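Local coordinates for protein chorismate synthase (Campylobacter jejuni, PDB 1SQ1) that probably catalyses the last step of chorismate biosynthesis, eliminating phosphate from 5-enolpyruvylshikimate-3-phosphate with reduced FMN as cofactor, at residues E247-N250 with A251-M254; R319-P322 with C323-V326; K33-E36 with E37-Q40; I193-A196 with R197-D201. One frame throughout, in Å; residues are numbered along the deposited sequence.

Interaction 1: E247-N250 with A251-M254; sequences EGIN and ASKM
Ile249 O accepts a backbone bond from Ser252 N, 3.0 Å long. Ser252 OG turns back to the same oxygen. Its torsion (chi1 69°) sets it between its own backbone N and carbonyl carbon, facing Ile249 O. This second contact is modelled too short to be relied on. Two further backbone bonds with the same i to i+3 spacing flank the Ser252 N bond. Ala251 N reaches Gly248 O at 3.0 Å, and Lys253 N reaches Asn250 O at 3.0 Å. On one side of the coil, Glu247 CB rests on Ala251 CB at 3.4 Å. The Glu247 chain bends at chi2 and crosses selenomethionine Met254 at about a right angle, with Glu247 CG 3.7 Å from Met254 SE. Glu247 OE2 is held by His272. Glu247, Ala251 and Met254 all touch Asn259 of helix 256-259. The second subunit covers other parts: Ile249 packs on its own counterpart there, and Ser252 on Tyr291 of that subunit. The arrangement is a run of overlapping beta turns, joining strand 240-245 to helix 256-259 at a subunit interface of the tetramer.

Interaction 2: R319-P322 with C323-V326; sequences RHDP and CVGV
A chi1 of -160° lays the Asp321 carboxylate beside its own carbonyl carbon, pointing on along the chain to Cys323 and Val324. There OD1 accepts from Cys323 N, two residues on. This is an Asx turn. It lies just before helix 325-346, in the segment that also holds Arg319, a predicted FMN-binding residue. The bond from Cys323 N to Asp321 OD1 is 3.0 Å long, with an N-H...O angle of 150°. The donor meets OD1 on its anti side, 28° out of the carboxylate plane. Pro322 is the middle residue of the turn. It has no N-H of its own to give, and its ring packs on Ile193 and Arg197 of helix 186-198. Thr295 ties down the backbone nearby: its hydroxyl bonds to Asp321 O and, weakly, to Val324 N. Thr295 is itself predicted to bind FMN, as is Ala239, which Val324 touches. The turn is therefore probably part of the wall near the flavin site. Beyond it the chain begins to coil, with a weak bond of 3.4 Å from Val326 N to Cys323 O. The Asp321 and Val324 side chains cross at about a right angle, with OD2 against the valine. Asp321 OD2 is 3.6 Å from Val324 CA, and Val324 CG2 lies 4.0 Å from the same oxygen.

Interaction 3: K33-E36 with E37-Q40; sequences KFDE and EFLQ
Asp35 OD2 takes two backbone N-H groups at the start of a helix. Phe38 N gives the straighter bond, 3.1 Å to Asp35 OD2 with an N-H...O angle of 166°, and comes from above the carboxylate plane. Glu37 N is the second donor to this oxygen, though its modelled position is less sure. With CG turned away from its backbone N (chi1 -179°), Asp35 swings its carboxylate forward to the N-H groups of Glu37 and Phe38. The positive end of the helix would probably stabilise its charge. Lys33 NZ makes a long salt bridge of 3.6 Å to Asp35 OD2. The carboxylate of Glu37 is a nearby like charge, its OE1 4.5 Å from Asp35 OD2. Regular helical bonds follow: Leu39 N reaches Asp35 O at 3.3 Å, and Gln40 N reaches Glu36 O at 3.2 Å. Apolar groups meet on another side. Phe34 CZ touches Leu39 CD2 at 4.3 Å. Glu36 runs side by side with Leu39, its CG 4.1 Å from Leu39 CD2. Phe34 and Leu39 both press on Met140 of helix 128-143. Strand 62-64 adds Val64 against Phe34 and Ala62 against Leu39. The pattern is an aspartate N-cap on helix 36-45, with Phe34 and Leu39 forming the hydrophobic staple that spans such a cap.

Interaction 4: I193-A196 with R197-D201; sequences ILNA and RNSKD
A Schellman motif ends helix 186-198 and turns the chain at Lys200, which has positive phi (56°). Asp201 N reaches back to Ala196 O at 2.8 Å, nearly along the C=O axis. This is the outer of the two bonds that define the motif. The inner one runs from Lys200 N to Arg197 O, and its modelled length is doubtfully short. One residue earlier than Ala196, Asn195 O takes two donors from Ser199. Ser199 N is 3.1 Å from Asn195 O, and Ser199 OG is 2.9 Å from the same oxygen. They arrive from opposite faces of the carbonyl plane. Ser199 OG can fold back in this way because it sits beside its own backbone N (chi1 -68°). Asn198 N bonds to Leu194 O at 2.9 Å, and Arg197 N bonds to Ile193 O. On the outer side, Leu194 CD2 is the methyl that meets both neighbours one turn on. It approaches Arg197 NH2 at 3.5 Å and also touches the Asn198 amide. Asn198 OD1 lies over one face of the Arg197 guanidinium, toward its rim. Asp201 OD1 bonds to Ser257 of the second subunit, and Ala196 packs on Arg255 of that subunit. Carbonyls of the last turns thus find donors within the chain itself, while the Asp201 carboxylate, just past the helix, bonds across to the second subunit.

How the interactions relate
Each of the four is a local contact within its own continuous run of chain, but their settings differ. Interaction 4 is the most exposed; interactions 1, 2 and 3 are partly buried. Interactions 2 and 4 touch: Pro322 CB packs 3.8 Å from Arg197 CA, and Lys200 reaches Arg319, so the helix end and the turn probably both border the predicted FMN site. Interactions 1 and 4 both meet the second subunit, although their centres are 33 Å apart. Interactions 1 and 3 lie on opposite sides of the chain's centre. Aspartate oxygens accept backbone N-H groups in interactions 2 and 3, ahead of helices. In interactions 1 and 4 the acceptors across the contact are all backbone carbonyls, which interaction 3 also uses.

Interaction 1: E247-N250 with A251-M254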
loop_
_atom_site.group_PDB
_atom_site.type_symbol
_atom_site.label_atom_id
_atom_site.label_comp_id
_atom_site.label_asym_id
_atom_site.label_seq_id
_atom_site.Cartn_x
_atom_site.Cartn_y
_atom_site.Cartn_z
ATOM N N GLU A 247 -27.879 14.712 2.202
ATOM C CA GLU A 247 -28.230 16.102 2.473
ATOM C C GLU A 247 -27.116 17.079 2.108
ATOM O O GLU A 247 -27.381 18.247 1.836
ATOM C CB GLU A 247 -28.610 16.299 3.948
ATOM C CG GLU A 247 -30.031 15.887 4.298
ATOM C CD GLU A 247 -31.091 16.514 3.390
ATOM O OE1 GLU A 247 -31.203 17.765 3.340
ATOM O OE2 GLU A 247 -31.817 15.742 2.723
ATOM N N GLY A 248 -25.873 16.605 2.116
ATOM C CA GLY A 248 -24.746 17.460 1.779
ATOM C C GLY A 248 -24.564 18.737 2.592
ATOM O O GLY A 248 -24.652 18.749 3.823
ATOM N N ILE A 249 -24.296 19.831 1.893
ATOM C CA ILE A 249 -24.093 21.114 2.552
ATOM C C ILE A 249 -25.301 21.465 3.411
ATOM O O ILE A 249 -25.160 22.048 4.483
ATOM C CB ILE A 249 -23.857 22.230 1.514
ATOM C CG1 ILE A 249 -22.561 21.954 0.754
ATOM C CG2 ILE A 249 -23.778 23.578 2.198
ATOM C CD1 ILE A 249 -22.292 22.937 -0.348
ATOM N N ASN A 250 -26.487 21.096 2.931
ATOM C CA ASN A 250 -27.732 21.378 3.634
ATOM C C ASN A 250 -27.824 20.700 4.996
ATOM O O ASN A 250 -28.469 21.208 5.916
ATOM C CB ASN A 250 -28.932 20.968 2.777
ATOM C CG ASN A 250 -30.256 21.339 3.422
ATOM O OD1 ASN A 250 -31.034 20.465 3.805
ATOM N ND2 ASN A 250 -30.514 22.642 3.556
ATOM N N ALA A 251 -27.189 19.550 5.137
ATOM C CA ALA A 251 -27.253 18.884 6.417
ATOM C C ALA A 251 -26.613 19.779 7.463
ATOM O O ALA A 251 -26.910 19.653 8.639
ATOM C CB ALA A 251 -26.532 17.538 6.366
ATOM N N SER A 252 -25.750 20.700 7.046
ATOM C CA SER A 252 -25.080 21.558 8.018
ATOM C C SER A 252 -26.019 22.582 8.655
ATOM O O SER A 252 -25.789 23.042 9.779
ATOM C CB SER A 252 -23.901 22.276 7.365
ATOM O OG SER A 252 -24.342 23.228 6.420
ATOM N N LYS A 253 -27.089 22.910 7.935
ATOM C CA LYS A 253 -28.088 23.874 8.371
ATOM C C LYS A 253 -29.294 23.231 9.037
ATOM O O LYS A 253 -30.263 23.915 9.352
ATOM C CB LYS A 253 -28.555 24.686 7.163
ATOM C CG LYS A 253 -27.470 25.572 6.588
ATOM C CD LYS A 253 -27.938 26.323 5.374
ATOM C CE LYS A 253 -28.045 25.402 4.189
ATOM N NZ LYS A 253 -28.446 26.181 2.997
HETATM N N MSE A 254 -29.240 21.920 9.250
HETATM C CA MSE A 254 -30.346 21.190 9.869
HETATM C C MSE A 254 -30.126 20.900 11.343
HETATM O O MSE A 254 -29.081 21.205 11.900
HETATM C CB MSE A 254 -30.570 19.860 9.138
HETATM C CG MSE A 254 -31.308 19.970 7.817
HETATM SE SE MSE A 254 -31.196 18.322 6.779
HETATM C CE MSE A 254 -32.691 17.331 7.509
#

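Interaction 2: R319-P322 with C323-V326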
loop_
_atom_site.group_PDB
_atom_site.type_symbol
_atom_site.label_atom_id
_atom_site.label_comp_id
_atom_site.label_asym_id
_atom_site.label_seq_id
_atom_site.Cartn_x
_atom_site.Cartn_y
_atom_site.Cartn_z
ATOM N N ARG A 319 -15.652 24.005 -31.054
ATOM C CA ARG A 319 -14.649 23.031 -30.618
ATOM C C ARG A 319 -14.565 22.973 -29.091
ATOM O O ARG A 319 -15.407 23.551 -28.397
ATOM C CB ARG A 319 -13.267 23.366 -31.212
ATOM C CG ARG A 319 -12.717 24.753 -30.875
ATOM C CD ARG A 319 -12.003 24.797 -29.524
ATOM N NE ARG A 319 -11.579 26.155 -29.181
ATOM C CZ ARG A 319 -12.407 27.130 -28.808
ATOM N NH1 ARG A 319 -11.930 28.335 -28.523
ATOM N NH2 ARG A 319 -13.709 26.897 -28.704
ATOM N N HIS A 320 -13.552 22.268 -28.582
ATOM C CA HIS A 320 -13.331 22.110 -27.140
ATOM C C HIS A 320 -14.579 21.561 -26.434
ATOM O O HIS A 320 -15.504 21.068 -27.083
ATOM C CB HIS A 320 -12.938 23.454 -26.521
ATOM C CG HIS A 320 -12.250 23.336 -25.199
ATOM N ND1 HIS A 320 -11.016 22.737 -25.057
ATOM C CD2 HIS A 320 -12.616 23.743 -23.962
ATOM C CE1 HIS A 320 -10.652 22.782 -23.786
ATOM N NE2 HIS A 320 -11.608 23.388 -23.102
ATOM N N ASP A 321 -14.609 21.628 -25.107
ATOM C CA ASP A 321 -15.775 21.143 -24.384
ATOM C C ASP A 321 -16.357 22.279 -23.548
ATOM O O ASP A 321 -15.805 22.646 -22.508
ATOM C CB ASP A 321 -15.417 19.959 -23.472
ATOM C CG ASP A 321 -16.641 19.129 -23.085
ATOM O OD1 ASP A 321 -17.747 19.708 -22.967
ATOM O OD2 ASP A 321 -16.495 17.902 -22.884
ATOM N N PRO A 322 -17.479 22.858 -24.005
ATOM C CA PRO A 322 -18.149 23.955 -23.311
ATOM C C PRO A 322 -18.771 23.527 -21.989
ATOM O O PRO A 322 -19.203 24.361 -21.196
ATOM C CB PRO A 322 -19.193 24.400 -24.323
ATOM C CG PRO A 322 -19.546 23.124 -25.005
ATOM C CD PRO A 322 -18.188 22.528 -25.253
ATOM N N CYS A 323 -18.827 22.220 -21.763
ATOM C CA CYS A 323 -19.398 21.692 -20.532
ATOM C C CYS A 323 -18.944 20.266 -20.323
ATOM O O CYS A 323 -19.639 19.325 -20.699
ATOM C CB CYS A 323 -20.921 21.724 -20.588
ATOM S SG CYS A 323 -21.673 21.083 -19.089
ATOM N N VAL A 324 -17.782 20.110 -19.704
ATOM C CA VAL A 324 -17.220 18.791 -19.474
ATOM C C VAL A 324 -17.950 18.022 -18.380
ATOM O O VAL A 324 -17.698 16.842 -18.172
ATOM C CB VAL A 324 -15.715 18.898 -19.136
ATOM C CG1 VAL A 324 -15.518 19.556 -17.769
ATOM C CG2 VAL A 324 -15.076 17.530 -19.189
ATOM N N GLY A 325 -18.856 18.693 -17.679
ATOM C CA GLY A 325 -19.617 18.026 -16.637
ATOM C C GLY A 325 -20.543 16.960 -17.210
ATOM O O GLY A 325 -21.055 16.111 -16.483
ATOM N N VAL A 326 -20.777 17.000 -18.518
ATOM C CA VAL A 326 -21.630 16.004 -19.141
ATOM C C VAL A 326 -20.821 14.727 -19.266
ATOM O O VAL A 326 -21.225 13.697 -18.740
ATOM C CB VAL A 326 -22.128 16.459 -20.533
ATOM C CG1 VAL A 326 -22.742 15.284 -21.278
ATOM C CG2 VAL A 326 -23.169 17.552 -20.372
#

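Interaction 3: K33-E36 with E37-Q40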
loop_
_atom_site.group_PDB
_atom_site.type_symbol
_atom_site.label_atom_id
_atom_site.label_comp_id
_atom_site.label_asym_id
_atom_site.label_seq_id
_atom_site.Cartn_x
_atom_site.Cartn_y
_atom_site.Cartn_z
ATOM N N LYS A 33 -18.939 -13.344 -15.724
ATOM C CA LYS A 33 -19.431 -13.205 -17.082
ATOM C C LYS A 33 -18.917 -11.870 -17.618
ATOM O O LYS A 33 -19.335 -10.804 -17.178
ATOM C CB LYS A 33 -20.967 -13.260 -17.074
ATOM C CG LYS A 33 -21.610 -13.420 -18.449
ATOM C CD LYS A 33 -21.777 -12.069 -19.138
ATOM C CE LYS A 33 -21.826 -12.183 -20.676
ATOM N NZ LYS A 33 -22.122 -10.849 -21.335
ATOM N N PHE A 34 -17.983 -11.930 -18.558
ATOM C CA PHE A 34 -17.426 -10.712 -19.116
ATOM C C PHE A 34 -18.232 -10.214 -20.316
ATOM O O PHE A 34 -18.108 -10.732 -21.427
ATOM C CB PHE A 34 -15.962 -10.940 -19.500
ATOM C CG PHE A 34 -15.214 -9.676 -19.816
ATOM C CD1 PHE A 34 -15.153 -9.194 -21.119
ATOM C CD2 PHE A 34 -14.578 -8.959 -18.802
ATOM C CE1 PHE A 34 -14.466 -8.022 -21.414
ATOM C CE2 PHE A 34 -13.888 -7.783 -19.084
ATOM C CZ PHE A 34 -13.830 -7.313 -20.396
ATOM N N ASP A 35 -19.062 -9.205 -20.075
ATOM C CA ASP A 35 -19.897 -8.616 -21.114
ATOM C C ASP A 35 -19.115 -7.541 -21.852
ATOM O O ASP A 35 -19.264 -6.352 -21.559
ATOM C CB ASP A 35 -21.150 -8.002 -20.487
ATOM C CG ASP A 35 -22.080 -7.388 -21.514
ATOM O OD1 ASP A 35 -23.103 -6.797 -21.103
ATOM O OD2 ASP A 35 -21.794 -7.499 -22.726
ATOM N N GLU A 36 -18.296 -7.960 -22.816
ATOM C CA GLU A 36 -17.481 -7.021 -23.577
ATOM C C GLU A 36 -18.309 -6.023 -24.361
ATOM O O GLU A 36 -17.768 -5.103 -24.964
ATOM C CB GLU A 36 -16.542 -7.762 -24.526
ATOM C CG GLU A 36 -15.359 -6.904 -24.962
ATOM C CD GLU A 36 -14.263 -7.702 -25.658
ATOM O OE1 GLU A 36 -13.879 -8.780 -25.140
ATOM O OE2 GLU A 36 -13.767 -7.238 -26.711
ATOM N N GLU A 37 -19.622 -6.206 -24.352
ATOM C CA GLU A 37 -20.513 -5.300 -25.059
ATOM C C GLU A 37 -20.779 -4.125 -24.142
ATOM O O GLU A 37 -20.579 -2.972 -24.517
ATOM C CB GLU A 37 -21.823 -6.007 -25.410
ATOM C CG GLU A 37 -22.730 -5.187 -26.314
ATOM C CD GLU A 37 -23.934 -5.962 -26.826
ATOM O OE1 GLU A 37 -24.753 -6.418 -25.992
ATOM O OE2 GLU A 37 -24.058 -6.107 -28.066
ATOM N N PHE A 38 -21.233 -4.437 -22.932
ATOM C CA PHE A 38 -21.517 -3.427 -21.921
ATOM C C PHE A 38 -20.299 -2.531 -21.757
ATOM O O PHE A 38 -20.422 -1.355 -21.411
ATOM C CB PHE A 38 -21.837 -4.104 -20.595
ATOM C CG PHE A 38 -21.908 -3.164 -19.433
ATOM C CD1 PHE A 38 -20.782 -2.902 -18.665
ATOM C CD2 PHE A 38 -23.105 -2.529 -19.114
ATOM C CE1 PHE A 38 -20.850 -2.023 -17.594
ATOM C CE2 PHE A 38 -23.188 -1.648 -18.044
ATOM C CZ PHE A 38 -22.061 -1.391 -17.282
ATOM N N LEU A 39 -19.120 -3.098 -21.994
ATOM C CA LEU A 39 -17.883 -2.343 -21.895
ATOM C C LEU A 39 -17.819 -1.382 -23.065
ATOM O O LEU A 39 -17.716 -0.169 -22.888
ATOM C CB LEU A 39 -16.676 -3.276 -21.953
ATOM C CG LEU A 39 -15.353 -2.605 -22.323
ATOM C CD1 LEU A 39 -14.857 -1.753 -21.165
ATOM C CD2 LEU A 39 -14.334 -3.666 -22.677
ATOM N N GLN A 40 -17.892 -1.936 -24.268
ATOM C CA GLN A 40 -17.820 -1.127 -25.468
ATOM C C GLN A 40 -18.892 -0.047 -25.506
ATOM O O GLN A 40 -18.653 1.044 -26.014
ATOM C CB GLN A 40 -17.927 -2.012 -26.704
ATOM C CG GLN A 40 -17.613 -1.279 -27.988
ATOM C CD GLN A 40 -16.212 -0.696 -27.991
ATOM O OE1 GLN A 40 -15.223 -1.430 -27.910
ATOM N NE2 GLN A 40 -16.118 0.631 -28.081
#

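Interaction 4: I193-A196 with R197-D201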
loop_
_atom_site.group_PDB
_atom_site.type_symbol
_atom_site.label_atom_id
_atom_site.label_comp_id
_atom_site.label_asym_id
_atom_site.label_seq_id
_atom_site.Cartn_x
_atom_site.Cartn_y
_atom_site.Cartn_z
ATOM N N ILE A 193 -25.511 25.381 -22.790
ATOM C CA ILE A 193 -24.276 24.782 -23.281
ATOM C C ILE A 193 -23.923 25.351 -24.653
ATOM O O ILE A 193 -22.800 25.804 -24.886
ATOM C CB ILE A 193 -24.408 23.236 -23.372
ATOM C CG1 ILE A 193 -24.436 22.645 -21.956
ATOM C CG2 ILE A 193 -23.265 22.649 -24.207
ATOM C CD1 ILE A 193 -24.620 21.136 -21.909
ATOM N N LEU A 194 -24.891 25.320 -25.561
ATOM C CA LEU A 194 -24.695 25.845 -26.904
ATOM C C LEU A 194 -24.230 27.307 -26.771
ATOM O O LEU A 194 -23.202 27.702 -27.335
ATOM C CB LEU A 194 -26.014 25.771 -27.682
ATOM C CG LEU A 194 -25.979 25.278 -29.130
ATOM C CD1 LEU A 194 -27.398 25.192 -29.659
ATOM C CD2 LEU A 194 -25.148 26.207 -29.995
ATOM N N ASN A 195 -24.980 28.105 -26.011
ATOM C CA ASN A 195 -24.622 29.500 -25.816
ATOM C C ASN A 195 -23.179 29.602 -25.350
ATOM O O ASN A 195 -22.410 30.402 -25.871
ATOM C CB ASN A 195 -25.537 30.152 -24.782
ATOM C CG ASN A 195 -25.335 31.652 -24.696
ATOM O OD1 ASN A 195 -25.643 32.381 -25.635
ATOM N ND2 ASN A 195 -24.804 32.119 -23.572
ATOM N N ALA A 196 -22.821 28.783 -24.366
ATOM C CA ALA A 196 -21.467 28.779 -23.831
ATOM C C ALA A 196 -20.455 28.392 -24.910
ATOM O O ALA A 196 -19.319 28.872 -24.906
ATOM C CB ALA A 196 -21.370 27.823 -22.654
ATOM N N ARG A 197 -20.868 27.535 -25.842
ATOM C CA ARG A 197 -19.979 27.106 -26.920
ATOM C C ARG A 197 -19.716 28.259 -27.876
ATOM O O ARG A 197 -18.598 28.770 -27.949
ATOM C CB ARG A 197 -20.579 25.923 -27.695
ATOM C CG ARG A 197 -19.660 25.387 -28.791
ATOM C CD ARG A 197 -20.068 23.993 -29.258
ATOM N NE ARG A 197 -21.335 23.963 -29.989
ATOM C CZ ARG A 197 -21.540 24.545 -31.172
ATOM N NH1 ARG A 197 -20.559 25.216 -31.773
ATOM N NH2 ARG A 197 -22.725 24.445 -31.766
ATOM N N ASN A 198 -20.759 28.669 -28.599
ATOM C CA ASN A 198 -20.657 29.757 -29.566
ATOM C C ASN A 198 -19.881 30.945 -28.995
ATOM O O ASN A 198 -19.099 31.579 -29.709
ATOM C CB ASN A 198 -22.051 30.210 -29.996
ATOM C CG ASN A 198 -22.885 29.071 -30.548
ATOM O OD1 ASN A 198 -22.350 28.127 -31.134
ATOM N ND2 ASN A 198 -24.200 29.155 -30.376
ATOM N N SER A 199 -20.093 31.234 -27.711
ATOM C CA SER A 199 -19.412 32.339 -27.045
ATOM C C SER A 199 -17.933 32.050 -26.860
ATOM O O SER A 199 -17.200 32.896 -26.339
ATOM C CB SER A 199 -20.014 32.591 -25.661
ATOM O OG SER A 199 -21.328 33.090 -25.742
ATOM N N LYS A 200 -17.498 30.865 -27.285
ATOM C CA LYS A 200 -16.108 30.449 -27.112
ATOM C C LYS A 200 -15.814 30.539 -25.621
ATOM O O LYS A 200 -14.860 31.189 -25.199
ATOM C CB LYS A 200 -15.141 31.359 -27.884
ATOM C CG LYS A 200 -15.169 31.183 -29.396
ATOM C CD LYS A 200 -14.082 32.006 -30.084
ATOM C CE LYS A 200 -12.680 31.518 -29.717
ATOM N NZ LYS A 200 -11.591 32.297 -30.398
ATOM N N ASP A 201 -16.669 29.907 -24.824
ATOM C CA ASP A 201 -16.516 29.909 -23.372
ATOM C C ASP A 201 -16.976 28.540 -22.874
ATOM O O ASP A 201 -17.336 27.673 -23.674
ATOM C CB ASP A 201 -17.377 31.021 -22.753
ATOM C CG ASP A 201 -16.929 31.405 -21.354
ATOM O OD1 ASP A 201 -17.617 32.253 -20.730
ATOM O OD2 ASP A 201 -15.893 30.867 -20.886
#